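Side-chain contacts in VP1 (Polyomavirus HPyV7, PDB 4PCH), which probably builds the T=7 icosahedral shell of the virion as pentamers of jelly-roll subunits and takes part in attachment to host cells: residues P69-A74 against T79-E84; A159-V164 against P178-N183; L59-A64 against L118-C123; A176-T179 against R185-G188. All coordinates share one frame; numbering follows the deposited sequence. Where two conformers were deposited one is given.

Interaction 1. Residues P69-A74 against T79-E84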
loop_
_atom_site.group_PDB
_atom_site.type_symbol
_atom_site.label_atom_id
_atom_site.label_comp_id
_atom_site.label_asym_id
_atom_site.label_seq_id
_atom_site.Cartn_x
_atom_site.Cartn_y
_atom_site.Cartn_z
ATOM N N PRO B 69 5.987 -20.718 -34.494
ATOM C CA PRO B 69 6.514 -21.575 -35.538
ATOM C C PRO B 69 5.578 -22.703 -35.941
ATOM O O PRO B 69 4.838 -23.204 -35.107
ATOM C CB PRO B 69 7.800 -22.132 -34.922
ATOM C CG PRO B 69 8.159 -21.182 -33.845
ATOM C CD PRO B 69 6.854 -20.675 -33.310
ATOM N N GLU B 70 5.620 -23.114 -37.205
ATOM C CA GLU B 70 4.898 -24.313 -37.615
ATOM C C GLU B 70 5.453 -25.507 -36.798
ATOM O O GLU B 70 6.655 -25.593 -36.544
ATOM C CB GLU B 70 5.084 -24.584 -39.108
ATOM C CG GLU B 70 4.441 -25.876 -39.585
ATOM C CD GLU B 70 4.732 -26.170 -41.035
ATOM O OE1 GLU B 70 4.971 -25.202 -41.792
ATOM O OE2 GLU B 70 4.731 -27.366 -41.414
ATOM N N ILE B 71 4.565 -26.404 -36.393
ATOM C CA ILE B 71 4.956 -27.659 -35.779
ATOM C C ILE B 71 4.786 -28.732 -36.860
ATOM O O ILE B 71 3.666 -29.092 -37.202
ATOM C CB ILE B 71 4.087 -27.967 -34.533
ATOM C CG1 ILE B 71 4.260 -26.862 -33.490
ATOM C CG2 ILE B 71 4.463 -29.346 -33.939
ATOM C CD1 ILE B 71 3.338 -26.972 -32.313
ATOM N N PRO B 72 5.903 -29.241 -37.435
ATOM C CA PRO B 72 5.702 -30.300 -38.411
ATOM C C PRO B 72 5.102 -31.563 -37.780
ATOM O O PRO B 72 5.307 -31.815 -36.590
ATOM C CB PRO B 72 7.118 -30.608 -38.904
ATOM C CG PRO B 72 7.987 -30.254 -37.754
ATOM C CD PRO B 72 7.314 -29.141 -37.003
ATOM N N ASP B 73 4.360 -32.316 -38.572
ATOM C CA ASP B 73 3.918 -33.666 -38.184
ATOM C C ASP B 73 3.044 -33.626 -36.930
ATOM O O ASP B 73 3.092 -34.536 -36.101
ATOM C CB ASP B 73 5.122 -34.577 -37.948
ATOM C CG ASP B 73 6.198 -34.445 -39.047
ATOM O OD1 ASP B 73 5.878 -34.614 -40.244
ATOM O OD2 ASP B 73 7.361 -34.174 -38.676
ATOM N N ALA B 74 2.236 -32.580 -36.817
ATOM C CA ALA B 74 1.503 -32.301 -35.592
ATOM C C ALA B 74 0.193 -33.080 -35.405
ATOM O O ALA B 74 -0.317 -33.116 -34.283
ATOM C CB ALA B 74 1.212 -30.823 -35.477
ATOM N N THR B 79 -5.730 -36.623 -32.307
ATOM C CA THR B 79 -4.903 -35.761 -31.471
ATOM C C THR B 79 -4.066 -34.799 -32.307
ATOM O O THR B 79 -3.751 -35.064 -33.474
ATOM C CB THR B 79 -3.956 -36.581 -30.576
ATOM O OG1 THR B 79 -2.907 -37.114 -31.377
ATOM C CG2 THR B 79 -4.702 -37.743 -29.885
ATOM N N MET B 80 -3.719 -33.671 -31.715
ATOM C CA MET B 80 -2.727 -32.823 -32.329
ATOM C C MET B 80 -1.820 -32.170 -31.305
ATOM O O MET B 80 -2.172 -32.011 -30.136
ATOM C CB MET B 80 -3.361 -31.767 -33.255
ATOM C CG MET B 80 -4.129 -30.667 -32.595
ATOM S SD MET B 80 -4.796 -29.341 -33.666
ATOM C CE MET B 80 -3.745 -29.415 -35.123
ATOM N N ILE B 81 -0.653 -31.765 -31.775
ATOM C CA ILE B 81 0.299 -31.001 -30.975
ATOM C C ILE B 81 0.113 -29.507 -31.238
ATOM O O ILE B 81 0.098 -29.076 -32.397
ATOM C CB ILE B 81 1.753 -31.383 -31.338
ATOM C CG1 ILE B 81 2.006 -32.870 -31.083
ATOM C CG2 ILE B 81 2.725 -30.585 -30.490
ATOM C CD1 ILE B 81 3.329 -33.355 -31.631
ATOM N N VAL B 82 -0.008 -28.721 -30.178
ATOM C CA VAL B 82 -0.091 -27.251 -30.290
ATOM C C VAL B 82 0.902 -26.603 -29.330
ATOM O O VAL B 82 1.350 -27.236 -28.365
ATOM C CB VAL B 82 -1.513 -26.728 -29.944
ATOM C CG1 VAL B 82 -2.557 -27.309 -30.876
ATOM C CG2 VAL B 82 -1.894 -27.077 -28.505
ATOM N N TRP B 83 1.230 -25.344 -29.594
ATOM C CA TRP B 83 1.993 -24.531 -28.662
ATOM C C TRP B 83 1.120 -24.151 -27.476
ATOM O O TRP B 83 -0.033 -23.733 -27.644
ATOM C CB TRP B 83 2.491 -23.270 -29.321
ATOM C CG TRP B 83 3.548 -23.500 -30.349
ATOM C CD1 TRP B 83 3.444 -23.277 -31.697
ATOM C CD2 TRP B 83 4.897 -23.918 -30.112
ATOM N NE1 TRP B 83 4.630 -23.570 -32.308
ATOM C CE2 TRP B 83 5.539 -23.965 -31.362
ATOM C CE3 TRP B 83 5.617 -24.287 -28.967
ATOM C CZ2 TRP B 83 6.871 -24.368 -31.507
ATOM C CZ3 TRP B 83 6.944 -24.665 -29.104
ATOM C CH2 TRP B 83 7.557 -24.703 -30.362
ATOM N N GLU B 84 1.680 -24.330 -26.285
ATOM C CA GLU B 84 1.052 -23.952 -25.019
ATOM C C GLU B 84 1.896 -22.870 -24.333
ATOM O O GLU B 84 3.080 -23.097 -24.030
ATOM C CB GLU B 84 0.956 -25.192 -24.119
ATOM C CG GLU B 84 0.416 -24.951 -22.721
ATOM C CD GLU B 84 0.697 -26.103 -21.755
ATOM O OE1 GLU B 84 1.406 -27.064 -22.156
ATOM O OE2 GLU B 84 0.239 -26.029 -20.591
#
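Ile-71 and Pro-69 approach the indole of Trp-83 from two directions, one over the ring and one at its rim, and the pair illustrates how a tryptophan can anchor a loop to a strand. The polar part is made of two bonds. Trp-83 NE1 donates to Pro-69 O at 2.8 Å, nearly straight at 169°; the acceptor lies in the indole plane, and the N-H arrives on a lone pair in the carbonyl plane. Further along, Ile-81 N donates to Ala-74 O at 2.9 Å, a rung next to the turn that links the short strand 75-76 to strand 79-93. The same oxygen receives a CA-H...O contact from Met-80 CA at 3.1 Å.

The apolar part centres on Ile-71. With CG1 anti to the carbonyl carbon (chi1 -61°) and the chain extended beyond it, CD1 stands over the five-membered ring, 3.7 Å from its centroid, a CH-pi contact. Its other branch, CG2, meets Ile-81 CG2 at 4.1 Å, and the pyrrolidine of Pro-69 adds CD at 4.0 Å from Trp-83 CE2. Tyr-21 of strand 9-27 touches both Pro-69 and Trp-83.

The indole is thus gripped twice: the N-H bond restrains the turn of the indole about its CB-CG bond, while the isoleucine covers a face, and the polar N-H of a buried residue is satisfied by a loop carbonyl.

Interaction 2. Residues A159-V164 against P178-N183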
loop_
_atom_site.group_PDB
_atom_site.type_symbol
_atom_site.label_atom_id
_atom_site.label_comp_id
_atom_site.label_asym_id
_atom_site.label_seq_id
_atom_site.Cartn_x
_atom_site.Cartn_y
_atom_site.Cartn_z
ATOM N N ALA B 159 -26.024 -7.149 -22.421
ATOM C CA ALA B 159 -25.010 -6.151 -22.765
ATOM C C ALA B 159 -24.237 -6.656 -23.980
ATOM O O ALA B 159 -23.981 -7.852 -24.099
ATOM C CB ALA B 159 -24.055 -5.938 -21.612
ATOM N N LEU B 160 -23.869 -5.743 -24.867
ATOM C CA LEU B 160 -23.165 -6.113 -26.104
ATOM C C LEU B 160 -21.843 -6.823 -25.789
ATOM O O LEU B 160 -21.070 -6.385 -24.937
ATOM C CB LEU B 160 -22.891 -4.852 -26.910
ATOM C CG LEU B 160 -22.169 -4.901 -28.253
ATOM C CD1 LEU B 160 -22.867 -5.848 -29.206
ATOM C CD2 LEU B 160 -22.095 -3.471 -28.809
ATOM N N ARG B 161 -21.587 -7.908 -26.522
ATOM C CA ARG B 161 -20.336 -8.637 -26.403
ATOM C C ARG B 161 -19.632 -8.663 -27.740
ATOM O O ARG B 161 -20.268 -8.831 -28.779
ATOM C CB ARG B 161 -20.592 -10.038 -25.886
ATOM C CG ARG B 161 -20.816 -9.997 -24.398
ATOM C CD ARG B 161 -21.327 -11.295 -23.852
ATOM N NE ARG B 161 -21.030 -11.363 -22.429
ATOM C CZ ARG B 161 -21.805 -10.833 -21.486
ATOM N NH1 ARG B 161 -22.920 -10.184 -21.824
ATOM N NH2 ARG B 161 -21.470 -10.953 -20.211
ATOM N N LYS B 162 -18.323 -8.457 -27.698
ATOM C CA LYS B 162 -17.472 -8.438 -28.889
ATOM C C LYS B 162 -16.094 -8.921 -28.490
ATOM O O LYS B 162 -15.787 -9.093 -27.299
ATOM C CB LYS B 162 -17.343 -7.039 -29.491
ATOM C CG LYS B 162 -18.562 -6.480 -30.200
ATOM C CD LYS B 162 -18.155 -5.501 -31.289
ATOM C CE LYS B 162 -19.382 -5.096 -32.077
ATOM N NZ LYS B 162 -19.118 -3.973 -33.007
ATOM N N GLN B 163 -15.262 -9.180 -29.499
ATOM C CA GLN B 163 -13.839 -9.450 -29.249
ATOM C C GLN B 163 -12.973 -8.306 -29.738
ATOM O O GLN B 163 -13.293 -7.664 -30.727
ATOM C CB GLN B 163 -13.422 -10.756 -29.934
ATOM C CG GLN B 163 -14.279 -11.930 -29.550
ATOM C CD GLN B 163 -13.718 -13.249 -30.087
ATOM O OE1 GLN B 163 -13.359 -14.142 -29.323
ATOM N NE2 GLN B 163 -13.596 -13.347 -31.395
ATOM N N VAL B 164 -11.849 -8.076 -29.057
ATOM C CA VAL B 164 -10.985 -6.944 -29.387
ATOM C C VAL B 164 -10.088 -7.335 -30.568
ATOM O O VAL B 164 -9.008 -7.906 -30.374
ATOM C CB VAL B 164 -10.169 -6.447 -28.184
ATOM C CG1 VAL B 164 -9.393 -5.193 -28.584
ATOM C CG2 VAL B 164 -11.079 -6.113 -27.027
ATOM N N PRO B 178 -15.515 -11.761 -17.904
ATOM C CA PRO B 178 -15.191 -12.899 -17.072
ATOM C C PRO B 178 -16.082 -14.129 -17.327
ATOM O O PRO B 178 -15.763 -15.197 -16.876
ATOM C CB PRO B 178 -15.396 -12.344 -15.642
ATOM C CG PRO B 178 -16.484 -11.341 -15.807
ATOM C CD PRO B 178 -16.218 -10.711 -17.137
ATOM N N THR B 179 -17.179 -13.966 -18.071
ATOM C CA THR B 179 -18.024 -15.092 -18.450
ATOM C C THR B 179 -17.493 -15.838 -19.693
ATOM O O THR B 179 -18.026 -16.892 -20.040
ATOM C CB THR B 179 -19.497 -14.685 -18.685
ATOM O OG1 THR B 179 -19.644 -13.966 -19.925
ATOM C CG2 THR B 179 -20.025 -13.851 -17.525
ATOM N N LYS B 180 -16.469 -15.284 -20.339
ATOM C CA LYS B 180 -15.830 -15.901 -21.505
ATOM C C LYS B 180 -14.324 -15.942 -21.209
ATOM O O LYS B 180 -13.928 -16.252 -20.065
ATOM C CB LYS B 180 -16.210 -15.165 -22.794
ATOM C CG LYS B 180 -17.717 -15.208 -23.051
ATOM C CD LYS B 180 -18.092 -14.597 -24.384
ATOM C CE LYS B 180 -19.530 -14.125 -24.379
ATOM N NZ LYS B 180 -20.498 -15.204 -24.038
ATOM N N ASN B 181 -13.494 -15.665 -22.208
ATOM C CA ASN B 181 -12.044 -15.704 -22.038
ATOM C C ASN B 181 -11.514 -16.989 -21.422
ATOM O O ASN B 181 -10.564 -16.949 -20.628
ATOM C CB ASN B 181 -11.571 -14.490 -21.232
ATOM C CG ASN B 181 -11.670 -13.238 -22.033
ATOM O OD1 ASN B 181 -11.144 -13.183 -23.153
ATOM N ND2 ASN B 181 -12.388 -12.246 -21.519
ATOM N N ASP B 182 -12.113 -18.137 -21.790
ATOM C CA ASP B 182 -11.598 -19.362 -21.160
ATOM C C ASP B 182 -10.210 -19.780 -21.697
ATOM O O ASP B 182 -9.547 -20.566 -21.046
ATOM C CB ASP B 182 -12.582 -20.524 -21.219
ATOM C CG ASP B 182 -13.695 -20.418 -20.201
ATOM O OD1 ASP B 182 -13.436 -20.232 -18.994
ATOM O OD2 ASP B 182 -14.846 -20.585 -20.627
ATOM N N ASN B 183 -9.737 -19.193 -22.791
ATOM C CA ASN B 183 -8.367 -19.454 -23.259
ATOM C C ASN B 183 -7.522 -18.196 -23.318
ATOM O O ASN B 183 -6.650 -18.068 -24.170
ATOM C CB ASN B 183 -8.438 -20.172 -24.623
ATOM C CG ASN B 183 -7.114 -20.820 -25.040
ATOM O OD1 ASN B 183 -6.362 -21.359 -24.217
ATOM N ND2 ASN B 183 -6.857 -20.817 -26.344
#
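The edge strand 161-163 of the small three-stranded antiparallel sheet meets the loop 178-183 through Arg-161, which lies against Thr-179 and Lys-180 at the surface. Arg-161 runs extended from CG to NE and crosses the lysine chain obliquely; its CD comes to 3.4 Å from Lys-180 CE, a closeness that is doubtful because the arginine was modelled in two conformers. A bend at the last torsion of Lys-180 (chi4 -56°) sets the ammonium to one side, with NZ still only 4.2 Å from Arg-161 NE.

Both cationic groups lie near the carboxylate of Asp-177, which probably balances their charge: Arg-161 NE forms a salt bridge with Asp-177 OD2, and NH1 donates to Ser-156 O. Thr-179 OG1 approaches Arg-161 NH2 at 3.5 Å without a hydrogen bond between them; the hydroxyl donates instead to Asp-177 OD1. Asp-177 thus holds Arg-161 through one carboxylate oxygen and Thr-179 through the other.

Around this site, Arg-161 packs on Ile-131 and Lys-180 on Asp-129, both of the central strand 129-132, whose other neighbour is strand 174-176. Beyond the loop, Thr-179 rests on Val-26 of a neighbouring subunit, and the chain continues into strand 184-191.

Interaction 3. Residues L59-A64 against L118-C123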
loop_
_atom_site.group_PDB
_atom_site.type_symbol
_atom_site.label_atom_id
_atom_site.label_comp_id
_atom_site.label_asym_id
_atom_site.label_seq_id
_atom_site.Cartn_x
_atom_site.Cartn_y
_atom_site.Cartn_z
ATOM N N LEU B 59 -8.089 6.707 -25.165
ATOM C CA LEU B 59 -7.170 5.560 -25.256
ATOM C C LEU B 59 -7.929 4.294 -25.636
ATOM O O LEU B 59 -8.972 3.978 -25.043
ATOM C CB LEU B 59 -6.395 5.322 -23.953
ATOM C CG LEU B 59 -5.276 4.271 -24.031
ATOM C CD1 LEU B 59 -4.167 4.721 -24.974
ATOM C CD2 LEU B 59 -4.747 3.965 -22.645
ATOM N N CYS B 60 -7.393 3.560 -26.626
ATOM C CA CYS B 60 -7.970 2.292 -27.027
ATOM C C CYS B 60 -7.067 1.129 -26.669
ATOM O O CYS B 60 -5.892 1.316 -26.430
ATOM C CB CYS B 60 -8.265 2.289 -28.530
ATOM S SG CYS B 60 -9.539 3.447 -29.056
ATOM N N TYR B 61 -7.610 -0.084 -26.626
ATOM C CA TYR B 61 -6.742 -1.231 -26.415
ATOM C C TYR B 61 -5.740 -1.367 -27.575
ATOM O O TYR B 61 -6.076 -1.096 -28.753
ATOM C CB TYR B 61 -7.538 -2.516 -26.330
ATOM C CG TYR B 61 -8.353 -2.673 -25.073
ATOM C CD1 TYR B 61 -7.774 -3.129 -23.892
ATOM C CD2 TYR B 61 -9.704 -2.410 -25.073
ATOM C CE1 TYR B 61 -8.519 -3.284 -22.735
ATOM C CE2 TYR B 61 -10.479 -2.577 -23.924
ATOM C CZ TYR B 61 -9.876 -3.003 -22.748
ATOM O OH TYR B 61 -10.660 -3.155 -21.630
ATOM N N SER B 62 -4.542 -1.784 -27.200
ATOM C CA SER B 62 -3.500 -2.195 -28.102
ATOM C C SER B 62 -3.610 -3.683 -28.274
ATOM O O SER B 62 -3.863 -4.385 -27.304
ATOM C CB SER B 62 -2.136 -1.871 -27.492
ATOM O OG SER B 62 -1.945 -0.458 -27.356
ATOM N N VAL B 63 -3.371 -4.161 -29.490
ATOM C CA VAL B 63 -3.403 -5.595 -29.763
ATOM C C VAL B 63 -2.210 -5.974 -30.621
ATOM O O VAL B 63 -1.765 -5.206 -31.487
ATOM C CB VAL B 63 -4.710 -6.043 -30.462
ATOM C CG1 VAL B 63 -5.914 -5.848 -29.546
ATOM C CG2 VAL B 63 -4.932 -5.292 -31.746
ATOM N N ALA B 64 -1.736 -7.185 -30.417
ATOM C CA ALA B 64 -0.741 -7.785 -31.300
ATOM C C ALA B 64 -1.103 -9.246 -31.461
ATOM O O ALA B 64 -1.575 -9.861 -30.509
ATOM C CB ALA B 64 0.658 -7.642 -30.750
ATOM N N LEU B 118 -5.513 3.216 -15.833
ATOM C CA LEU B 118 -5.810 1.819 -16.145
ATOM C C LEU B 118 -4.522 1.136 -16.541
ATOM O O LEU B 118 -3.804 1.646 -17.401
ATOM C CB LEU B 118 -6.809 1.718 -17.280
ATOM C CG LEU B 118 -7.033 0.325 -17.906
ATOM C CD1 LEU B 118 -7.627 -0.629 -16.870
ATOM C CD2 LEU B 118 -7.871 0.378 -19.174
ATOM N N TYR B 119 -4.261 -0.021 -15.935
ATOM C CA TYR B 119 -3.112 -0.875 -16.312
ATOM C C TYR B 119 -3.671 -2.250 -16.599
ATOM O O TYR B 119 -4.236 -2.875 -15.719
ATOM C CB TYR B 119 -2.080 -0.904 -15.215
ATOM C CG TYR B 119 -1.693 0.487 -14.771
ATOM C CD1 TYR B 119 -0.790 1.235 -15.504
ATOM C CD2 TYR B 119 -2.256 1.068 -13.647
ATOM C CE1 TYR B 119 -0.456 2.532 -15.137
ATOM C CE2 TYR B 119 -1.904 2.346 -13.249
ATOM C CZ TYR B 119 -1.018 3.084 -14.012
ATOM O OH TYR B 119 -0.675 4.366 -13.667
ATOM N N PHE B 120 -3.587 -2.671 -17.854
ATOM C CA PHE B 120 -4.262 -3.912 -18.274
ATOM C C PHE B 120 -3.392 -4.718 -19.200
ATOM O O PHE B 120 -2.763 -4.152 -20.094
ATOM C CB PHE B 120 -5.581 -3.593 -18.987
ATOM C CG PHE B 120 -6.288 -4.798 -19.531
ATOM C CD1 PHE B 120 -7.227 -5.471 -18.761
ATOM C CD2 PHE B 120 -6.039 -5.234 -20.835
ATOM C CE1 PHE B 120 -7.889 -6.594 -19.248
ATOM C CE2 PHE B 120 -6.677 -6.347 -21.328
ATOM C CZ PHE B 120 -7.593 -7.040 -20.536
ATOM N N TRP B 121 -3.365 -6.040 -18.997
ATOM C CA TRP B 121 -2.770 -6.922 -19.989
ATOM C C TRP B 121 -3.618 -8.184 -20.137
ATOM O O TRP B 121 -4.342 -8.605 -19.207
ATOM C CB TRP B 121 -1.300 -7.269 -19.648
ATOM C CG TRP B 121 -1.144 -8.011 -18.370
ATOM C CD1 TRP B 121 -0.788 -7.482 -17.147
ATOM C CD2 TRP B 121 -1.332 -9.422 -18.160
ATOM N NE1 TRP B 121 -0.782 -8.473 -16.203
ATOM C CE2 TRP B 121 -1.106 -9.670 -16.792
ATOM C CE3 TRP B 121 -1.689 -10.492 -18.991
ATOM C CZ2 TRP B 121 -1.223 -10.945 -16.231
ATOM C CZ3 TRP B 121 -1.794 -11.760 -18.448
ATOM C CH2 TRP B 121 -1.566 -11.976 -17.066
ATOM N N ALA B 122 -3.510 -8.783 -21.315
ATOM C CA ALA B 122 -4.101 -10.089 -21.623
ATOM C C ALA B 122 -3.230 -10.852 -22.599
ATOM O O ALA B 122 -2.544 -10.273 -23.446
ATOM C CB ALA B 122 -5.528 -9.969 -22.152
ATOM N N CYS B 123 -3.261 -12.182 -22.435
ATOM C CA CYS B 123 -2.587 -13.137 -23.286
ATOM C C CYS B 123 -3.492 -14.330 -23.517
ATOM O O CYS B 123 -3.968 -14.965 -22.563
ATOM C CB CYS B 123 -1.281 -13.578 -22.614
ATOM S SG CYS B 123 -0.353 -14.808 -23.552
#
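The rings of Tyr-61 and Phe-120 form a T-shaped pair, in which the tyrosine presents an edge and the phenylalanine a face. Their centroids are 5.4 Å apart and their planes are inclined at 71°. Over the Phe-120 face stands Tyr-61 CE1, displaced to one side of the ring: it lies 3.7 Å from Phe-120 CD2 and 3.8 Å from Phe-120 CE2. Relative to the tyrosine, Phe-120 CD2 sits near the ring plane, at the CD1-CE1 edge, where Tyr-61 CD1 is 4.1 Å from Phe-120 CD2. Such an arrangement sets the slightly positive ring hydrogens of one aromatic group against the pi cloud of the other.

The two residues reach it differently. Phe-120 directs its CB at the other segment and, with CG anti to the backbone N (chi1 176°), carries the ring straight across. Tyr-61 starts off to one side and brings the CD1-CE1 side of its ring near. The hydroxyl is buried but satisfied by Trp-174 O, which ties the tyrosine to a second sheet.

Both segments are joined to one strand of the jelly roll, 224-236: strand 62-67 pairs with it through Ser-62 with Ser-229 and Ala-64 with Leu-227, and strand 117-124 also runs antiparallel to it. Tyr-202 of a neighbouring subunit packs on Phe-120, while strand 184-191 borders 117-124.

Interaction 4. Residues A176-T179 against R185-G188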
loop_
_atom_site.group_PDB
_atom_site.type_symbol
_atom_site.label_atom_id
_atom_site.label_comp_id
_atom_site.label_asym_id
_atom_site.label_seq_id
_atom_site.Cartn_x
_atom_site.Cartn_y
_atom_site.Cartn_z
ATOM N N ALA B 176 -13.026 -6.458 -19.981
ATOM C CA ALA B 176 -12.777 -7.882 -20.156
ATOM C C ALA B 176 -13.964 -8.667 -19.621
ATOM O O ALA B 176 -14.474 -8.383 -18.549
ATOM C CB ALA B 176 -11.509 -8.299 -19.413
ATOM N N ASP B 177 -14.364 -9.693 -20.358
ATOM C CA ASP B 177 -15.554 -10.467 -20.038
ATOM C C ASP B 177 -15.202 -11.738 -19.220
ATOM O O ASP B 177 -14.646 -12.698 -19.777
ATOM C CB ASP B 177 -16.260 -10.815 -21.349
ATOM C CG ASP B 177 -17.607 -11.545 -21.140
ATOM O OD1 ASP B 177 -17.945 -11.897 -19.979
ATOM O OD2 ASP B 177 -18.293 -11.807 -22.157
ATOM N N PRO B 178 -15.515 -11.761 -17.904
ATOM C CA PRO B 178 -15.191 -12.899 -17.072
ATOM C C PRO B 178 -16.082 -14.129 -17.327
ATOM O O PRO B 178 -15.763 -15.197 -16.876
ATOM C CB PRO B 178 -15.396 -12.344 -15.642
ATOM C CG PRO B 178 -16.484 -11.341 -15.807
ATOM C CD PRO B 178 -16.218 -10.711 -17.137
ATOM N N THR B 179 -17.179 -13.966 -18.071
ATOM C CA THR B 179 -18.024 -15.092 -18.450
ATOM C C THR B 179 -17.493 -15.838 -19.693
ATOM O O THR B 179 -18.026 -16.892 -20.040
ATOM C CB THR B 179 -19.497 -14.685 -18.685
ATOM O OG1 THR B 179 -19.644 -13.966 -19.925
ATOM C CG2 THR B 179 -20.025 -13.851 -17.525
ATOM N N ARG B 185 -5.657 -15.315 -20.295
ATOM C CA ARG B 185 -5.456 -14.808 -18.934
ATOM C C ARG B 185 -5.353 -13.320 -19.011
ATOM O O ARG B 185 -4.728 -12.776 -19.944
ATOM C CB ARG B 185 -4.180 -15.362 -18.296
ATOM C CG ARG B 185 -4.052 -16.863 -18.347
ATOM C CD ARG B 185 -5.216 -17.646 -17.793
ATOM N NE ARG B 185 -4.832 -19.053 -17.843
ATOM C CZ ARG B 185 -5.443 -20.044 -18.470
ATOM N NH1 ARG B 185 -6.629 -19.890 -19.065
ATOM N NH2 ARG B 185 -4.882 -21.252 -18.442
ATOM N N TYR B 186 -5.977 -12.615 -18.043
ATOM C CA TYR B 186 -5.916 -11.152 -18.046
ATOM C C TYR B 186 -5.913 -10.601 -16.631
ATOM O O TYR B 186 -6.308 -11.283 -15.679
ATOM C CB TYR B 186 -7.083 -10.523 -18.842
ATOM C CG TYR B 186 -8.453 -10.793 -18.283
ATOM C CD1 TYR B 186 -8.957 -10.060 -17.216
ATOM C CD2 TYR B 186 -9.269 -11.779 -18.828
ATOM C CE1 TYR B 186 -10.220 -10.317 -16.711
ATOM C CE2 TYR B 186 -10.528 -12.031 -18.332
ATOM C CZ TYR B 186 -11.007 -11.302 -17.275
ATOM O OH TYR B 186 -12.267 -11.574 -16.781
ATOM N N PHE B 187 -5.469 -9.358 -16.531
ATOM C CA PHE B 187 -5.440 -8.632 -15.258
ATOM C C PHE B 187 -5.543 -7.142 -15.544
ATOM O O PHE B 187 -4.884 -6.621 -16.468
ATOM C CB PHE B 187 -4.122 -8.880 -14.525
ATOM C CG PHE B 187 -4.043 -8.146 -13.198
ATOM C CD1 PHE B 187 -4.791 -8.568 -12.123
ATOM C CD2 PHE B 187 -3.281 -7.018 -13.070
ATOM C CE1 PHE B 187 -4.758 -7.883 -10.913
ATOM C CE2 PHE B 187 -3.236 -6.321 -11.868
ATOM C CZ PHE B 187 -3.974 -6.758 -10.797
ATOM N N GLY B 188 -6.341 -6.447 -14.734
ATOM C CA GLY B 188 -6.473 -5.017 -14.872
ATOM C C GLY B 188 -6.577 -4.321 -13.541
ATOM O O GLY B 188 -7.018 -4.913 -12.562
#
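Ala-176 and Tyr-186 are the nearest residues of the two backbones, their CA atoms 7.9 Å apart, where the chain leaves strand 174-176, bends through an Asx turn at Asp-177 and soon returns as strand 184-191 of the jelly-roll sheet. Side chains bridge this separation. Ala-176 CB sits over the centre of the Tyr-186 ring, 3.7 Å from the centroid and 13° off its normal, so a single methyl group makes a CH-pi contact. The ring is brought there by a tyrosine CG lodged between the backbone N and the carbonyl carbon (chi1 63°), which projects the phenol toward the loop.

At its far end Tyr-186 OH abuts Pro-178, 3.2 Å from CA and 3.4 Å from CB; proline has no N-H to offer, and this is a packing contact. Phe-120 touches both Ala-176 and Tyr-186, completing a buried cluster. Backbone N of Tyr-186 donates to Asn-204 OD1 of a neighbouring subunit, and the sheet continues across that interface through Phe-187 and Gly-188.

The loop holds its own shape: Asp-177 OD1 accepts from Thr-179 OG1 at 2.7 Å and Thr-179 N at 2.9 Å, both arriving from the same face of the carboxylate.

Overall arrangement
Interactions 2, 3 and 4 cluster, with centres 8 to 14 Å apart, whereas the centre of interaction 1 lies 26 to 28 Å from theirs, toward one end of the subunit. Along the chain, interaction 3 opens first and encloses interaction 1; interaction 2 follows, and interaction 4 begins on the loop where it ends, sharing Pro-178 and Thr-179. Interactions 1, 3 and 4 all reach the large antiparallel sheet, in which strands 117-124 and 184-191 are neighbours, while interaction 2 belongs to the three-stranded sheet beside it. A neighbouring subunit touches 2, 3 and 4 but not 1, so this cluster links the jelly-roll core to the pentamer interface.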